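Local coordinates for protein 3-ketosteroid-delta4-5alpha-dehydrogenase (Rhodococcus jostii, PDB 4AT2) that probably catalyses the FAD-dependent dehydrogenation of 3-ketosteroids at the 4,5 bond of the steroid nucleus, a step of steroid catabolism, at residues Ala42-Ala47 with Ile504-Gln509; Leu68-Thr73 with Val248-Arg253; Thr227-Thr230 with Val236-Ile239; Ser458-Val463 with Pro469-Ala474. One frame throughout, in Å; residues are numbered along the deposited sequence. Where two conformers were deposited one is given.

Contact 1. Residues Ala42-Ala47 with Ile504-Gln509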
loop_
_atom_site.group_PDB
_atom_site.type_symbol
_atom_site.label_atom_id
_atom_site.label_comp_id
_atom_site.label_asym_id
_atom_site.label_seq_id
_atom_site.Cartn_x
_atom_site.Cartn_y
_atom_site.Cartn_z
ATOM N N ALA A 42 -21.426 -32.122 -2.852
ATOM C CA ALA A 42 -21.592 -31.646 -4.224
ATOM C C ALA A 42 -20.287 -31.851 -4.977
ATOM O O ALA A 42 -19.265 -32.190 -4.378
ATOM C CB ALA A 42 -21.978 -30.168 -4.245
ATOM N N ASP A 43 -20.315 -31.654 -6.290
ATOM C CA ASP A 43 -19.079 -31.683 -7.069
ATOM C C ASP A 43 -18.347 -30.361 -6.882
ATOM O O ASP A 43 -17.160 -30.341 -6.583
ATOM C CB ASP A 43 -19.374 -31.871 -8.550
ATOM C CG ASP A 43 -19.896 -33.247 -8.871
ATOM O OD1 ASP A 43 -19.518 -34.215 -8.180
ATOM O OD2 ASP A 43 -20.693 -33.345 -9.819
ATOM N N VAL A 44 -19.080 -29.271 -7.070
ATOM C CA VAL A 44 -18.533 -27.926 -6.935
ATOM C C VAL A 44 -19.287 -27.216 -5.823
ATOM O O VAL A 44 -20.515 -27.090 -5.872
ATOM C CB VAL A 44 -18.606 -27.147 -8.270
ATOM C CG1 VAL A 44 -18.167 -25.696 -8.077
ATOM C CG2 VAL A 44 -17.726 -27.824 -9.314
ATOM N N VAL A 45 -18.541 -26.793 -4.803
ATOM C CA VAL A 45 -19.111 -26.077 -3.666
ATOM C C VAL A 45 -18.694 -24.616 -3.780
ATOM O O VAL A 45 -17.506 -24.304 -3.793
ATOM C CB VAL A 45 -18.661 -26.694 -2.324
ATOM C CG1 VAL A 45 -19.111 -25.826 -1.150
ATOM C CG2 VAL A 45 -19.239 -28.103 -2.181
ATOM N N VAL A 46 -19.688 -23.739 -3.905
ATOM C CA VAL A 46 -19.444 -22.297 -4.059
ATOM C C VAL A 46 -19.773 -21.603 -2.748
ATOM O O VAL A 46 -20.925 -21.617 -2.297
ATOM C CB VAL A 46 -20.303 -21.693 -5.190
ATOM C CG1 VAL A 46 -20.041 -20.189 -5.326
ATOM C CG2 VAL A 46 -20.035 -22.421 -6.504
ATOM N N ALA A 47 -18.766 -20.979 -2.149
ATOM C CA ALA A 47 -18.980 -20.211 -0.926
ATOM C C ALA A 47 -19.283 -18.750 -1.273
ATOM O O ALA A 47 -18.399 -18.021 -1.740
ATOM C CB ALA A 47 -17.764 -20.316 -0.018
ATOM N N ILE A 504 -15.737 -23.067 -14.336
ATOM C CA ILE A 504 -15.177 -23.952 -15.360
ATOM C C ILE A 504 -14.055 -24.840 -14.781
ATOM O O ILE A 504 -14.048 -26.069 -14.981
ATOM C CB ILE A 504 -14.650 -23.129 -16.560
ATOM C CG1 ILE A 504 -15.802 -22.400 -17.269
ATOM C CG2 ILE A 504 -13.856 -24.000 -17.527
ATOM C CD1 ILE A 504 -15.324 -21.337 -18.247
ATOM N N SER A 505 -13.124 -24.217 -14.057
ATOM C CA SER A 505 -11.963 -24.921 -13.518
ATOM C C SER A 505 -12.372 -25.897 -12.428
ATOM O O SER A 505 -11.877 -27.026 -12.375
ATOM C CB SER A 505 -10.929 -23.937 -12.973
ATOM O OG SER A 505 -10.458 -23.085 -13.998
ATOM N N ALA A 506 -13.286 -25.463 -11.565
ATOM C CA ALA A 506 -13.754 -26.303 -10.461
ATOM C C ALA A 506 -14.492 -27.555 -10.936
ATOM O O ALA A 506 -14.398 -28.603 -10.282
ATOM C CB ALA A 506 -14.634 -25.504 -9.512
ATOM N N ALA A 507 -15.222 -27.438 -12.045
ATOM C CA ALA A 507 -16.024 -28.545 -12.577
ATOM C C ALA A 507 -15.204 -29.633 -13.277
ATOM O O ALA A 507 -15.702 -30.731 -13.492
ATOM C CB ALA A 507 -17.112 -28.023 -13.508
ATOM N N LYS A 508 -13.959 -29.324 -13.633
ATOM C CA LYS A 508 -13.086 -30.301 -14.302
ATOM C C LYS A 508 -12.816 -31.528 -13.430
ATOM O O LYS A 508 -12.664 -31.417 -12.215
ATOM C CB LYS A 508 -11.772 -29.648 -14.710
ATOM C CG LYS A 508 -11.922 -28.701 -15.881
ATOM C CD LYS A 508 -10.590 -28.081 -16.249
ATOM C CE LYS A 508 -10.757 -27.093 -17.389
ATOM N NZ LYS A 508 -9.458 -26.468 -17.765
ATOM N N GLN A 509 -12.777 -32.698 -14.062
ATOM C CA GLN A 509 -12.494 -33.954 -13.359
ATOM C C GLN A 509 -11.017 -34.325 -13.471
ATOM O O GLN A 509 -10.351 -33.975 -14.452
ATOM C CB GLN A 509 -13.360 -35.091 -13.904
ATOM C CG GLN A 509 -14.852 -34.897 -13.686
ATOM C CD GLN A 509 -15.654 -36.147 -13.985
ATOM O OE1 GLN A 509 -15.557 -37.149 -13.274
ATOM N NE2 GLN A 509 -16.465 -36.091 -15.036
#
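Val-44 lays both of its methyls against the C-terminal end of helix 490-507. CG1 meets the CB of Ala-506 at 3.8 Å, and CG2 is almost as close to that same methyl, which therefore faces the fork of the valine. CG2 also reaches the helix backbone, 3.6 Å from the O of Ala-506 and 3.7 Å from the N of Ala-507, with the CB of Ala-507 a little farther off at 4.2 Å. This two-pronged approach follows from the torsion: CG1 is anti to the valine's N (chi1 174°), which brings CG2 round beside that N and over the chain of the helix. Strand 45-47 is the middle one of the five-stranded parallel sheet and leads into a glycine-rich turn consistent with a Rossmann-type FAD-binding fold. Helix 490-507 packs here on Val-44; the alanines are small, and the CA atoms of Val-44 and Ala-506 come within 6.2 Å. Beside it, Phe-472 also packs on Ala-506, while Asp-43 forms a salt bridge with Arg-253 and Arg-254 donates to the O of Ala-507.

Contact 2. Residues Leu68-Thr73 with Val248-Arg253. With FAD (flavin-adenine dinucleotide), chain D.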
loop_
_atom_site.group_PDB
_atom_site.type_symbol
_atom_site.label_atom_id
_atom_site.label_comp_id
_atom_site.label_asym_id
_atom_site.label_seq_id
_atom_site.Cartn_x
_atom_site.Cartn_y
_atom_site.Cartn_z
ATOM N N LEU A 68 -23.441 -26.789 -5.431
ATOM C CA LEU A 68 -24.077 -26.304 -4.212
ATOM C C LEU A 68 -23.466 -24.973 -3.782
ATOM O O LEU A 68 -22.268 -24.891 -3.548
ATOM C CB LEU A 68 -23.954 -27.341 -3.084
ATOM C CG LEU A 68 -24.439 -26.960 -1.678
ATOM C CD1 LEU A 68 -25.929 -26.615 -1.690
ATOM C CD2 LEU A 68 -24.137 -28.085 -0.687
ATOM N N VAL A 69 -24.311 -23.946 -3.683
ATOM C CA VAL A 69 -23.883 -22.631 -3.215
ATOM C C VAL A 69 -24.192 -22.531 -1.728
ATOM O O VAL A 69 -25.283 -22.888 -1.300
ATOM C CB VAL A 69 -24.610 -21.496 -3.975
ATOM C CG1 VAL A 69 -24.116 -20.126 -3.508
ATOM C CG2 VAL A 69 -24.374 -21.623 -5.470
ATOM N N LEU A 70 -23.221 -22.053 -0.952
ATOM C CA LEU A 70 -23.393 -21.857 0.485
ATOM C C LEU A 70 -23.399 -20.357 0.770
ATOM O O LEU A 70 -22.412 -19.662 0.504
ATOM C CB LEU A 70 -22.241 -22.527 1.233
ATOM C CG LEU A 70 -21.927 -23.981 0.897
ATOM C CD1 LEU A 70 -20.685 -24.375 1.668
ATOM C CD2 LEU A 70 -23.089 -24.894 1.276
ATOM N N GLU A 71 -24.514 -19.852 1.293
ATOM C CA GLU A 71 -24.660 -18.412 1.495
ATOM C C GLU A 71 -24.886 -18.110 2.966
ATOM O O GLU A 71 -25.743 -18.728 3.604
ATOM C CB GLU A 71 -25.817 -17.873 0.640
ATOM C CG GLU A 71 -26.307 -16.473 0.994
ATOM C CD GLU A 71 -25.214 -15.419 0.973
ATOM O OE1 GLU A 71 -24.315 -15.483 0.097
ATOM O OE2 GLU A 71 -25.254 -14.518 1.845
ATOM N N ARG A 72 -24.118 -17.156 3.493
ATOM C CA ARG A 72 -24.132 -16.835 4.928
ATOM C C ARG A 72 -25.432 -16.181 5.398
ATOM O O ARG A 72 -25.913 -16.452 6.507
ATOM C CB ARG A 72 -22.935 -15.934 5.244
ATOM C CG ARG A 72 -22.887 -15.374 6.647
ATOM C CD ARG A 72 -21.584 -14.612 6.799
ATOM N NE ARG A 72 -21.430 -14.044 8.132
ATOM C CZ ARG A 72 -20.331 -13.416 8.544
ATOM N NH1 ARG A 72 -19.288 -13.286 7.727
ATOM N NH2 ARG A 72 -20.271 -12.927 9.772
ATOM N N THR A 73 -25.997 -15.312 4.569
ATOM C CA THR A 73 -27.251 -14.636 4.931
ATOM C C THR A 73 -28.441 -15.493 4.515
ATOM O O THR A 73 -28.279 -16.643 4.123
ATOM C CB THR A 73 -27.364 -13.233 4.291
ATOM O OG1 THR A 73 -27.602 -13.373 2.889
ATOM C CG2 THR A 73 -26.091 -12.410 4.513
ATOM N N VAL A 248 -21.535 -27.864 10.482
ATOM C CA VAL A 248 -21.805 -28.783 9.381
ATOM C C VAL A 248 -20.549 -28.946 8.518
ATOM O O VAL A 248 -19.700 -28.048 8.469
ATOM C CB VAL A 248 -23.014 -28.335 8.522
ATOM C CG1 VAL A 248 -24.297 -28.318 9.351
ATOM C CG2 VAL A 248 -22.770 -26.963 7.891
ATOM N N ALA A 249 -20.421 -30.094 7.855
ATOM C CA ALA A 249 -19.325 -30.295 6.891
ATOM C C ALA A 249 -19.907 -30.524 5.503
ATOM O O ALA A 249 -20.874 -31.267 5.343
ATOM C CB ALA A 249 -18.449 -31.470 7.312
ATOM N N VAL A 250 -19.319 -29.880 4.501
ATOM C CA VAL A 250 -19.823 -29.960 3.135
ATOM C C VAL A 250 -18.710 -30.475 2.234
ATOM O O VAL A 250 -17.645 -29.862 2.159
ATOM C CB VAL A 250 -20.296 -28.574 2.628
ATOM C CG1 VAL A 250 -20.794 -28.683 1.198
ATOM C CG2 VAL A 250 -21.388 -27.998 3.533
ATOM N N ARG A 251 -18.960 -31.595 1.558
ATOM C CA ARG A 251 -17.955 -32.232 0.713
ATOM C C ARG A 251 -17.965 -31.648 -0.692
ATOM O O ARG A 251 -19.032 -31.418 -1.257
ATOM C CB ARG A 251 -18.180 -33.741 0.637
ATOM C CG ARG A 251 -16.964 -34.464 0.088
ATOM C CD ARG A 251 -16.956 -35.927 0.468
ATOM N NE ARG A 251 -17.658 -36.750 -0.510
ATOM C CZ ARG A 251 -17.115 -37.197 -1.642
ATOM N NH1 ARG A 251 -15.864 -36.871 -1.962
ATOM N NH2 ARG A 251 -17.831 -37.957 -2.464
ATOM N N ALA A 252 -16.769 -31.392 -1.230
ATOM C CA ALA A 252 -16.600 -30.880 -2.593
ATOM C C ALA A 252 -15.765 -31.877 -3.383
ATOM O O ALA A 252 -14.535 -31.917 -3.230
ATOM C CB ALA A 252 -15.918 -29.506 -2.571
ATOM N N ARG A 253 -16.415 -32.688 -4.218
ATOM C CA ARG A 253 -15.700 -33.738 -4.955
ATOM C C ARG A 253 -14.670 -33.193 -5.949
ATOM O O ARG A 253 -13.613 -33.800 -6.139
ATOM C CB ARG A 253 -16.669 -34.681 -5.682
ATOM C CG ARG A 253 -17.711 -35.343 -4.794
ATOM C CD ARG A 253 -18.648 -36.206 -5.629
ATOM N NE ARG A 253 -19.836 -36.615 -4.879
ATOM C CZ ARG A 253 -21.040 -36.049 -4.988
ATOM N NH1 ARG A 253 -21.254 -35.040 -5.832
ATOM N NH2 ARG A 253 -22.043 -36.509 -4.258
HETATM P PA FAD D . -20.779 -10.140 -2.888
HETATM O O1A FAD D . -21.590 -9.762 -4.066
HETATM O O2A FAD D . -20.891 -9.335 -1.663
HETATM O O5B FAD D . -21.110 -11.666 -2.534
HETATM C C5B FAD D . -20.433 -12.337 -1.466
HETATM C C4B FAD D . -21.439 -13.254 -0.750
HETATM O O4B FAD D . -20.653 -14.012 0.195
HETATM C C3B FAD D . -22.429 -12.414 0.067
HETATM O O3B FAD D . -23.781 -12.823 -0.259
HETATM C C2B FAD D . -22.062 -12.723 1.523
HETATM O O2B FAD D . -23.246 -12.714 2.364
HETATM C C1B FAD D . -21.464 -14.124 1.406
HETATM N N9A FAD D . -20.543 -14.481 2.508
HETATM C C8A FAD D . -19.713 -13.690 3.200
HETATM N N7A FAD D . -19.068 -14.443 4.089
HETATM C C5A FAD D . -19.484 -15.716 3.947
HETATM C C6A FAD D . -19.181 -16.883 4.568
HETATM N N6A FAD D . -18.272 -16.881 5.543
HETATM N N1A FAD D . -19.768 -18.042 4.224
HETATM C C2A FAD D . -20.705 -18.072 3.202
HETATM N N3A FAD D . -21.014 -16.869 2.572
HETATM C C4A FAD D . -20.395 -15.724 2.965
HETATM N N1 FAD D . -18.694 -2.420 -8.211
HETATM C C2 FAD D . -18.838 -2.409 -9.587
HETATM O O2 FAD D . -18.044 -3.036 -10.274
HETATM N N3 FAD D . -19.884 -1.690 -10.182
HETATM C C4 FAD D . -20.765 -0.947 -9.394
HETATM O O4 FAD D . -21.664 -0.314 -9.954
HETATM C C4X FAD D . -20.615 -0.954 -8.002
HETATM N N5 FAD D . -21.438 -0.226 -7.208
HETATM C C5X FAD D . -21.130 -0.065 -5.906
HETATM C C6 FAD D . -21.814 0.879 -5.133
HETATM C C7 FAD D . -21.515 1.044 -3.778
HETATM C C7M FAD D . -22.236 2.010 -3.048
HETATM C C8 FAD D . -20.505 0.259 -3.183
HETATM C C8M FAD D . -20.158 0.368 -1.820
HETATM C C9 FAD D . -19.834 -0.691 -3.955
HETATM C C9A FAD D . -20.125 -0.841 -5.320
HETATM N N10 FAD D . -19.453 -1.736 -6.083
HETATM C C10 FAD D . -19.584 -1.689 -7.416
HETATM C "C1'" FAD D . -18.629 -2.828 -5.502
HETATM C "C2'" FAD D . -19.356 -4.172 -5.670
HETATM O "O2'" FAD D . -20.666 -3.992 -5.128
HETATM C "C3'" FAD D . -18.629 -5.293 -4.910
HETATM O "O3'" FAD D . -17.201 -5.122 -4.932
HETATM C "C4'" FAD D . -18.998 -6.654 -5.523
HETATM O "O4'" FAD D . -20.427 -6.789 -5.486
HETATM C "C5'" FAD D . -18.359 -7.796 -4.729
HETATM O "O5'" FAD D . -18.667 -9.038 -5.391
HETATM P P FAD D . -18.419 -10.439 -4.633
HETATM O O1P FAD D . -17.009 -10.572 -4.252
HETATM O O2P FAD D . -19.083 -11.510 -5.449
HETATM O O3P FAD D . -19.175 -10.183 -3.212
#
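Val-250 is where strand 246-252 meets strand 67-70, one methyl for each of two leucines. Earlier in 248-253, Val-248 packs on Met-223 and Ala-241, and the N of Ala-249 donates to Asp-39. Val-250 then turns its CB toward the other strand: its CG1 meets the CD2 of Leu-68 at 3.9 Å, the two side chains crossing obliquely. Its CG2 meets the CD1 of Leu-70 tip to tip at 4.1 Å. Past it, Arg-251 is salt-bridged to Glu-41, and Arg-253, where the chain turns its corner, to Asp-43. The leucines belong to the strand that delivers Glu-71 to the cofactor. Bent at chi2 (56°), Glu-71 takes both ribose hydroxyls of the adenosine, OE1 accepting from FAD O3B at 2.7 Å and OE2 from FAD O2B at 2.7 Å. OE2 is also held from opposite faces of its plane by Thr-73, whose N donates at 2.9 Å and whose OG1 donates at 2.8 Å; these bonds should fix the carboxylate's rotation. The extended Arg-72 runs along the adenine, its CB 3.4 Å from FAD C4A and its guanidinium edge near N7A without a bond, NH1 being salt-bridged to Asp-289. An acid at the end of the second strand of the parallel sheet, gripping the ribose, is a hallmark of Rossmann-type FAD domains. The apolar layer lies between the parallel sheet and the mixed sheet, with Val-45 of strand 45-47 and Ile-239 of strand 236-243 closing round Leu-70 and Val-250.

Contact 3. Residues Thr227-Thr230 with Val236-Ile239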
loop_
_atom_site.group_PDB
_atom_site.type_symbol
_atom_site.label_atom_id
_atom_site.label_comp_id
_atom_site.label_asym_id
_atom_site.label_seq_id
_atom_site.Cartn_x
_atom_site.Cartn_y
_atom_site.Cartn_z
ATOM N N THR A 227 -13.855 -22.833 7.686
ATOM C CA THR A 227 -12.530 -23.437 7.452
ATOM C C THR A 227 -12.568 -24.389 6.256
ATOM O O THR A 227 -13.619 -24.959 5.961
ATOM C CB THR A 227 -12.029 -24.252 8.679
ATOM O OG1 THR A 227 -12.497 -25.601 8.596
ATOM C CG2 THR A 227 -12.499 -23.667 10.006
ATOM N N LEU A 228 -11.420 -24.605 5.620
ATOM C CA LEU A 228 -11.315 -25.561 4.530
ATOM C C LEU A 228 -10.961 -26.930 5.088
ATOM O O LEU A 228 -10.283 -27.027 6.110
ATOM C CB LEU A 228 -10.242 -25.113 3.541
ATOM C CG LEU A 228 -10.552 -23.752 2.884
ATOM C CD1 LEU A 228 -9.334 -23.160 2.191
ATOM C CD2 LEU A 228 -11.701 -23.870 1.892
ATOM N N VAL A 229 -11.425 -27.975 4.408
ATOM C CA VAL A 229 -11.058 -29.341 4.737
ATOM C C VAL A 229 -10.062 -29.823 3.685
ATOM O O VAL A 229 -10.296 -29.659 2.488
ATOM C CB VAL A 229 -12.280 -30.278 4.730
ATOM C CG1 VAL A 229 -11.863 -31.698 5.096
ATOM C CG2 VAL A 229 -13.344 -29.772 5.694
ATOM N N THR A 230 -8.949 -30.401 4.134
ATOM C CA THR A 230 -7.932 -30.905 3.210
ATOM C C THR A 230 -7.667 -32.394 3.434
ATOM O O THR A 230 -7.799 -32.877 4.551
ATOM C CB THR A 230 -6.595 -30.130 3.325
ATOM O OG1 THR A 230 -6.105 -30.200 4.670
ATOM C CG2 THR A 230 -6.774 -28.673 2.927
ATOM N N VAL A 236 -7.891 -29.487 -1.291
ATOM C CA VAL A 236 -9.108 -29.017 -0.640
ATOM C C VAL A 236 -10.249 -29.910 -1.110
ATOM O O VAL A 236 -10.514 -30.003 -2.311
ATOM C CB VAL A 236 -9.397 -27.538 -0.969
ATOM C CG1 VAL A 236 -10.752 -27.113 -0.427
ATOM C CG2 VAL A 236 -8.301 -26.653 -0.389
ATOM N N VAL A 237 -10.915 -30.564 -0.158
ATOM C CA VAL A 237 -11.931 -31.574 -0.470
ATOM C C VAL A 237 -13.288 -31.237 0.149
ATOM O O VAL A 237 -14.230 -32.026 0.077
ATOM C CB VAL A 237 -11.488 -32.985 -0.013
ATOM C CG1 VAL A 237 -10.245 -33.423 -0.781
ATOM C CG2 VAL A 237 -11.278 -33.017 1.497
ATOM N N GLY A 238 -13.392 -30.056 0.754
ATOM C CA GLY A 238 -14.660 -29.630 1.355
ATOM C C GLY A 238 -14.469 -28.437 2.263
ATOM O O GLY A 238 -13.385 -27.859 2.308
ATOM N N ILE A 239 -15.527 -28.066 2.979
ATOM C CA ILE A 239 -15.478 -26.948 3.922
ATOM C C ILE A 239 -16.222 -27.303 5.206
ATOM O O ILE A 239 -17.047 -28.216 5.215
ATOM C CB ILE A 239 -16.070 -25.635 3.329
ATOM C CG1 ILE A 239 -17.582 -25.741 3.048
ATOM C CG2 ILE A 239 -15.336 -25.222 2.066
ATOM C CD1 ILE A 239 -18.477 -25.512 4.258
#
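Val-229 packs against three successive residues of the opposing strand. Its CB lies 3.6 Å from the O of Gly-238. Beyond it, CG1, anti to the backbone N (chi1 -179°), reaches the CG2 of Val-237 at 3.9 Å, the two valines crossing at about a right angle. CG2, beside the N, lies over the chain instead, 3.8 Å from the C of Ile-239 and equally near the C of Gly-238. The backbone of Val-229 is gripped at both ends. Its N donates to the O of Gly-238 at 2.9 Å, almost straight (168°) but entering well above the carbonyl plane. Its O receives the N of Val-237 at 2.9 Å (170°) and takes a CA-H...O contact from Val-236 as well. Val-237 and Gly-238 thus both stand across from the single residue Val-229, and the extra residue probably adds to the twist between the strands. On the other face of the sheet, Leu-228 pairs with Ile-239, and Thr-230 with Val-236, as non-hydrogen-bonded antiparallel neighbours. The CD2 of Leu-228 bridges that row, touching the CG2 of Ile-239 at 3.9 Å and the CG1 of Val-236 at 4.1 Å. This face turns inward, where Leu-471 receives Leu-228 and Val-236, and Val-256 receives Val-236 and Ile-239. Together the two segments form the closing end of the beta hairpin 223-230/236-243, carrying a classic beta bulge, in the mixed sheet that packs on the parallel sheet of the FAD domain.

Contact 4. Residues Ser458-Val463 with Pro469-Ala474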
loop_
_atom_site.group_PDB
_atom_site.type_symbol
_atom_site.label_atom_id
_atom_site.label_comp_id
_atom_site.label_asym_id
_atom_site.label_seq_id
_atom_site.Cartn_x
_atom_site.Cartn_y
_atom_site.Cartn_z
ATOM N N SER A 458 -8.650 -18.802 -12.364
ATOM C CA SER A 458 -9.188 -18.599 -11.016
ATOM C C SER A 458 -8.785 -19.676 -10.022
ATOM O O SER A 458 -9.506 -19.951 -9.045
ATOM C CB SER A 458 -10.711 -18.388 -11.051
ATOM O OG SER A 458 -11.032 -17.194 -11.756
ATOM N N GLU A 459 -7.619 -20.271 -10.267
ATOM C CA GLU A 459 -6.994 -21.187 -9.308
ATOM C C GLU A 459 -6.296 -20.345 -8.252
ATOM O O GLU A 459 -5.609 -19.382 -8.593
ATOM C CB GLU A 459 -5.954 -22.048 -10.017
ATOM C CG GLU A 459 -6.551 -22.918 -11.104
ATOM C CD GLU A 459 -5.574 -23.192 -12.223
ATOM O OE1 GLU A 459 -4.977 -22.241 -12.782
ATOM O OE2 GLU A 459 -5.424 -24.384 -12.567
ATOM N N VAL A 460 -6.481 -20.683 -6.978
ATOM C CA VAL A 460 -5.801 -19.950 -5.909
ATOM C C VAL A 460 -4.340 -20.382 -5.878
ATOM O O VAL A 460 -4.037 -21.579 -5.812
ATOM C CB VAL A 460 -6.474 -20.201 -4.538
ATOM C CG1 VAL A 460 -5.661 -19.576 -3.413
ATOM C CG2 VAL A 460 -7.892 -19.628 -4.548
ATOM N N LEU A 461 -3.431 -19.415 -5.937
ATOM C CA LEU A 461 -2.004 -19.730 -5.966
ATOM C C LEU A 461 -1.378 -19.788 -4.580
ATOM O O LEU A 461 -1.567 -18.889 -3.747
ATOM C CB LEU A 461 -1.243 -18.729 -6.846
ATOM C CG LEU A 461 -1.552 -18.795 -8.349
ATOM C CD1 LEU A 461 -0.960 -17.567 -9.027
ATOM C CD2 LEU A 461 -1.011 -20.071 -8.985
ATOM N N HIS A 462 -0.630 -20.859 -4.351
ATOM C CA HIS A 462 0.251 -20.992 -3.201
ATOM C C HIS A 462 1.428 -20.061 -3.366
ATOM O O HIS A 462 1.736 -19.625 -4.494
ATOM C CB HIS A 462 0.727 -22.448 -3.152
ATOM C CG HIS A 462 1.394 -22.860 -1.862
ATOM N ND1 HIS A 462 2.723 -22.741 -1.661
ATOM C CD2 HIS A 462 0.880 -23.460 -0.723
ATOM C CE1 HIS A 462 3.035 -23.220 -0.446
ATOM N NE2 HIS A 462 1.913 -23.672 0.123
ATOM N N VAL A 463 2.098 -19.728 -2.260
ATOM C CA VAL A 463 3.348 -18.947 -2.321
ATOM C C VAL A 463 4.452 -19.621 -3.157
ATOM O O VAL A 463 5.398 -18.958 -3.607
ATOM C CB VAL A 463 3.892 -18.526 -0.928
ATOM C CG1 VAL A 463 2.976 -17.485 -0.293
ATOM C CG2 VAL A 463 4.078 -19.730 -0.006
ATOM N N PRO A 469 -4.435 -27.493 -5.045
ATOM C CA PRO A 469 -5.430 -28.386 -5.638
ATOM C C PRO A 469 -6.805 -28.278 -4.978
ATOM O O PRO A 469 -6.903 -28.204 -3.751
ATOM C CB PRO A 469 -4.811 -29.782 -5.431
ATOM C CG PRO A 469 -3.341 -29.521 -5.337
ATOM C CD PRO A 469 -3.250 -28.228 -4.572
ATOM N N GLY A 470 -7.852 -28.239 -5.803
ATOM C CA GLY A 470 -9.224 -28.193 -5.320
ATOM C C GLY A 470 -9.737 -26.816 -4.932
ATOM O O GLY A 470 -10.902 -26.696 -4.544
ATOM N N LEU A 471 -8.881 -25.791 -5.014
ATOM C CA LEU A 471 -9.228 -24.455 -4.506
ATOM C C LEU A 471 -9.232 -23.374 -5.576
ATOM O O LEU A 471 -8.230 -23.143 -6.258
ATOM C CB LEU A 471 -8.299 -24.046 -3.358
ATOM C CG LEU A 471 -8.779 -22.835 -2.538
ATOM C CD1 LEU A 471 -10.124 -23.105 -1.869
ATOM C CD2 LEU A 471 -7.707 -22.462 -1.520
ATOM N N PHE A 472 -10.373 -22.703 -5.683
ATOM C CA PHE A 472 -10.594 -21.681 -6.697
ATOM C C PHE A 472 -11.211 -20.475 -6.026
ATOM O O PHE A 472 -11.741 -20.581 -4.911
ATOM C CB PHE A 472 -11.513 -22.240 -7.786
ATOM C CG PHE A 472 -11.016 -23.542 -8.345
ATOM C CD1 PHE A 472 -10.088 -23.546 -9.384
ATOM C CD2 PHE A 472 -11.395 -24.754 -7.760
ATOM C CE1 PHE A 472 -9.584 -24.743 -9.868
ATOM C CE2 PHE A 472 -10.890 -25.957 -8.242
ATOM C CZ PHE A 472 -9.990 -25.947 -9.300
ATOM N N ALA A 473 -11.140 -19.321 -6.683
ATOM C CA ALA A 473 -11.676 -18.101 -6.057
ATOM C C ALA A 473 -11.910 -17.002 -7.070
ATOM O O ALA A 473 -11.203 -16.925 -8.074
ATOM C CB ALA A 473 -10.750 -17.608 -4.949
ATOM N N ALA A 474 -12.891 -16.146 -6.789
ATOM C CA ALA A 474 -13.166 -14.994 -7.648
ATOM C C ALA A 474 -13.916 -13.933 -6.866
ATOM O O ALA A 474 -14.448 -14.202 -5.782
ATOM C CB ALA A 474 -13.956 -15.413 -8.880
HETATM O O HOH W 1 -9.958 -15.214 -9.865
#
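Val-460, with more of its surface buried here than any other residue, points its CG2 into the strand 471-473. That methyl meets the CB of Ala-473 at a snug 3.5 Å and the CG of Leu-471 at 3.9 Å, passing over the backbone between them. The residue is also tied by its chain, for the N of Val-460 donates to the O of Leu-471 at 3.1 Å in a nearly straight bond (175°). Ser-458 works through its carbonyl: its O accepts from the N of Ala-473 at 2.9 Å and is approached by the CA of Phe-472 at 3.1 Å. Its OG, bonded to the O of Tyr-498, accepts from a water that also donates to the O of Ala-473, so the two segments share a water-mediated polar link. Phe-472 has that same Ser-458 O at its ring edge, near the plane. Its CE1 lies 3.7 Å from the CG of Glu-459, whose carboxylate runs nearly parallel to the ring (9°) and finds its partner in Thr-455. Glu-459 and Phe-472 are a non-hydrogen-bonded antiparallel pair, yet the strands cross at 101°, and the pairing is brief. Strand 471-473 is an edge strand of the parallel sheet, and just past it the side chain of Ala-474 is about 7 Å from the FAD, consistent with the last strand of a Rossmann-type dinucleotide-binding fold.

Overall arrangement
All four contacts are buried and lie on the same side of the chain's centre, but their chemistry differs. Contacts 1 and 2 join layers by van der Waals packing of small and branched side chains: helix 490-507 to the parallel sheet in the first, parallel sheet to mixed sheet in the second. Contacts 3 and 4 are strand pairings with backbone bonds. Strands 45-47 and 67-70 are neighbours, so contacts 1 and 2 share a sheet, which 471-473 of contact 4 also borders. Contact 3 adjoins contact 2 through strands 236-243 and 246-252, and contact 4 through Val-236 and Pro-469. Contact 2 alone grips FAD; contact 4 alone extends, at His-462 and Val-463, to the second subunit.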